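Local coordinates for cytoplasmic Protein STM1381 (PDB 3SOZ) that is of unknown function but probably belongs to the glutamine amidotransferase-like family, at residues G181-I186 with P222-P227. Numbering follows the deposited sequence.
Sequences GYNKLI and PHWGSP
The indole of W224 lies flat on the backbone of G181 and Y182, so that one ring face meets main chain rather than another side chain. A CH-pi contact lies over the five-membered ring: CA of G181 stands 3.4 Å from the centroid of that ring of W224, only 7° from the ring normal. Further along the same face, the peptide that joins the two residues runs over the middle of the indole, with G181 C 3.4 Å from W224 CD2, and CA of Y182 reaches the six-membered ring 3.5 Å from W224 CZ3. The glycine, having no side chain, lets the indole lie directly on its CA and carbonyl carbon. The side chain of Y182 leaves the backbone away from the indole, and its hydroxyl is hydrogen-bonded to D200 and N198.

N183 sets CG beside its own backbone N (chi1 -71°), which brings OD1 in the indole plane to 3.5 Å from W224 CZ3, the amide and ring planes 74° apart. That oxygen accepts a hydrogen bond from G119 N, while ND2 makes a weak one to D150.

A hydrogen bond from NE1 to E153 holds the polar edge of the indole, and Y120 meets the ring edge-to-face. A backbone hydrogen bond of W224 with L180 and one from S226 OG to P178 O also tie the loop to strand 175-187. Between G181-I186 and P222-P227 themselves, dispersion and CH-pi forces do the joining: a buried loop tryptophan packs on a glycine of a sheet strand, within the putative amidotransferase-like domain.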
ATOM      1  N   GLY A 181     -10.479  10.629 -14.187  1.00 45.22           N
ATOM      2  CA  GLY A 181     -10.284   9.361 -13.524  1.00 45.38           C
ATOM      3  C   GLY A 181     -11.451   9.072 -12.598  1.00 46.22           C
ATOM      4  O   GLY A 181     -12.339   9.911 -12.435  1.00 46.57           O
ATOM      5  N   TYR A 182     -11.470   7.879 -12.004  1.00 45.89           N
ATOM      6  CA  TYR A 182     -12.511   7.524 -11.068  1.00 46.30           C
ATOM      7  C   TYR A 182     -12.026   6.340 -10.244  1.00 47.55           C
ATOM      8  O   TYR A 182     -11.038   5.680 -10.581  1.00 47.12           O
ATOM      9  CB  TYR A 182     -13.835   7.137 -11.809  1.00 46.56           C
ATOM     10  CG  TYR A 182     -13.677   5.938 -12.743  1.00 43.01           C
ATOM     11  CD1 TYR A 182     -13.191   6.103 -14.017  1.00 41.84           C
ATOM     12  CD2 TYR A 182     -13.961   4.658 -12.329  1.00 42.44           C
ATOM     13  CE1 TYR A 182     -13.009   5.056 -14.863  1.00 39.12           C
ATOM     14  CE2 TYR A 182     -13.759   3.583 -13.187  1.00 43.35           C
ATOM     15  CZ  TYR A 182     -13.264   3.820 -14.458  1.00 41.71           C
ATOM     16  OH  TYR A 182     -13.038   2.799 -15.356  1.00 45.64           O
ATOM     17  N   ASN A 183     -12.761   6.074  -9.173  1.00 48.71           N
ATOM     18  CA  ASN A 183     -12.595   4.873  -8.398  1.00 50.01           C
ATOM     19  C   ASN A 183     -13.386   3.731  -9.033  1.00 51.23           C
ATOM     20  O   ASN A 183     -14.556   3.865  -9.351  1.00 51.53           O
ATOM     21  CB  ASN A 183     -13.076   5.127  -6.976  1.00 49.61           C
ATOM     22  CG  ASN A 183     -12.159   6.050  -6.191  1.00 50.02           C
ATOM     23  OD1 ASN A 183     -12.453   7.235  -5.985  1.00 47.73           O
ATOM     24  ND2 ASN A 183     -11.044   5.496  -5.721  1.00 52.14           N
ATOM     25  N   LYS A 184     -12.737   2.591  -9.203  1.00 53.18           N
ATOM     26  CA  LYS A 184     -13.338   1.470  -9.859  1.00 53.96           C
ATOM     27  C   LYS A 184     -14.078   0.744  -8.781  1.00 55.23           C
ATOM     28  O   LYS A 184     -13.466   0.372  -7.778  1.00 54.84           O
ATOM     29  CB  LYS A 184     -12.273   0.557 -10.431  1.00 54.25           C
ATOM     30  CG  LYS A 184     -12.824  -0.679 -11.089  1.00 54.33           C
ATOM     31  CD  LYS A 184     -11.730  -1.492 -11.751  1.00 57.26           C
ATOM     32  CE  LYS A 184     -12.320  -2.781 -12.361  1.00 58.49           C
ATOM     33  NZ  LYS A 184     -11.345  -3.397 -13.309  1.00 59.52           N
ATOM     34  N   LEU A 185     -15.387   0.562  -9.026  1.00 56.31           N
ATOM     35  CA  LEU A 185     -16.329  -0.123  -8.162  1.00 57.40           C
ATOM     36  C   LEU A 185     -17.173  -1.152  -8.926  1.00 59.05           C
ATOM     37  O   LEU A 185     -17.151  -1.260 -10.161  1.00 59.20           O
ATOM     38  CB  LEU A 185     -17.262   0.887  -7.505  1.00 57.30           C
ATOM     39  CG  LEU A 185     -16.514   1.978  -6.744  1.00 56.54           C
ATOM     40  CD1 LEU A 185     -17.341   3.192  -6.598  1.00 55.96           C
ATOM     41  CD2 LEU A 185     -16.121   1.462  -5.418  1.00 54.10           C
ATOM     42  N   ILE A 186     -17.911  -1.932  -8.151  1.00 60.31           N
ATOM     43  CA  ILE A 186     -18.776  -2.981  -8.660  1.00 60.86           C
ATOM     44  C   ILE A 186     -20.143  -2.742  -8.018  1.00 60.96           C
ATOM     45  O   ILE A 186     -20.222  -2.575  -6.796  1.00 60.86           O
ATOM     46  CB  ILE A 186     -18.248  -4.357  -8.201  1.00 60.85           C
ATOM     47  CG1 ILE A 186     -16.931  -4.682  -8.900  1.00 60.39           C
ATOM     48  CG2 ILE A 186     -19.330  -5.459  -8.397  1.00 61.21           C
ATOM     49  CD1 ILE A 186     -16.135  -5.870  -8.268  1.00 60.46           C
ATOM     50  N   PRO A 222     -10.684  19.073  -8.888  1.00 50.36           N
ATOM     51  CA  PRO A 222      -9.447  18.615  -9.547  1.00 49.44           C
ATOM     52  C   PRO A 222      -8.779  17.474  -8.776  1.00 49.07           C
ATOM     53  O   PRO A 222      -8.965  17.388  -7.576  1.00 50.23           O
ATOM     54  CB  PRO A 222      -8.567  19.862  -9.525  1.00 49.63           C
ATOM     55  CG  PRO A 222      -9.530  21.043  -9.424  1.00 49.01           C
ATOM     56  CD  PRO A 222     -10.642  20.510  -8.553  1.00 50.32           C
ATOM     57  N   HIS A 223      -8.007  16.605  -9.420  1.00 47.94           N
ATOM     58  CA  HIS A 223      -7.691  16.738 -10.812  1.00 47.01           C
ATOM     59  C   HIS A 223      -8.602  15.877 -11.692  1.00 47.30           C
ATOM     60  O   HIS A 223      -8.750  16.190 -12.869  1.00 47.22           O
ATOM     61  CB  HIS A 223      -6.219  16.488 -11.073  1.00 45.95           C
ATOM     62  CG  HIS A 223      -5.875  15.057 -11.332  1.00 46.39           C
ATOM     63  ND1 HIS A 223      -5.687  14.136 -10.323  1.00 45.02           N
ATOM     64  CD2 HIS A 223      -5.632  14.395 -12.487  1.00 45.97           C
ATOM     65  CE1 HIS A 223      -5.376  12.963 -10.841  1.00 43.41           C
ATOM     66  NE2 HIS A 223      -5.332  13.094 -12.153  1.00 44.94           N
ATOM     67  N   TRP A 224      -9.241  14.843 -11.131  1.00 46.61           N
ATOM     68  CA  TRP A 224     -10.254  14.111 -11.872  1.00 46.21           C
ATOM     69  C   TRP A 224     -11.444  14.971 -12.308  1.00 46.76           C
ATOM     70  O   TRP A 224     -12.002  14.773 -13.385  1.00 46.22           O
ATOM     71  CB  TRP A 224     -10.780  12.938 -11.088  1.00 45.06           C
ATOM     72  CG  TRP A 224      -9.784  11.818 -10.932  1.00 43.62           C
ATOM     73  CD1 TRP A 224      -8.561  11.658 -11.579  1.00 40.40           C
ATOM     74  CD2 TRP A 224      -9.937  10.694 -10.074  1.00 38.16           C
ATOM     75  NE1 TRP A 224      -7.959  10.475 -11.147  1.00 38.86           N
ATOM     76  CE2 TRP A 224      -8.784   9.876 -10.229  1.00 37.04           C
ATOM     77  CE3 TRP A 224     -10.946  10.291  -9.188  1.00 38.78           C
ATOM     78  CZ2 TRP A 224      -8.611   8.702  -9.517  1.00 35.88           C
ATOM     79  CZ3 TRP A 224     -10.771   9.086  -8.480  1.00 39.90           C
ATOM     80  CH2 TRP A 224      -9.622   8.309  -8.657  1.00 33.34           C
ATOM     81  N   GLY A 225     -11.860  15.888 -11.455  1.00 47.53           N
ATOM     82  CA  GLY A 225     -12.994  16.745 -11.802  1.00 50.20           C
ATOM     83  C   GLY A 225     -12.532  17.834 -12.760  1.00 51.58           C
ATOM     84  O   GLY A 225     -11.984  18.865 -12.321  1.00 52.30           O
ATOM     85  N   SER A 226     -12.731  17.597 -14.061  1.00 51.99           N
ATOM     86  CA  SER A 226     -12.098  18.393 -15.117  1.00 52.20           C
ATOM     87  C   SER A 226     -12.671  19.797 -15.202  1.00 52.51           C
ATOM     88  O   SER A 226     -13.753  20.043 -14.704  1.00 51.84           O
ATOM     89  CB  SER A 226     -12.289  17.694 -16.461  1.00 52.39           C
ATOM     90  OG  SER A 226     -13.593  17.938 -16.974  1.00 51.68           O
ATOM     91  N   PRO A 227     -11.959  20.726 -15.843  1.00 53.83           N
ATOM     92  CA  PRO A 227     -12.571  22.042 -15.936  1.00 55.39           C
ATOM     93  C   PRO A 227     -13.836  21.981 -16.817  1.00 56.81           C
ATOM     94  O   PRO A 227     -14.753  22.745 -16.591  1.00 57.39           O
ATOM     95  CB  PRO A 227     -11.461  22.905 -16.566  1.00 55.22           C
ATOM     96  CG  PRO A 227     -10.222  22.109 -16.402  1.00 54.00           C
ATOM     97  CD  PRO A 227     -10.649  20.699 -16.509  1.00 53.82           C
TER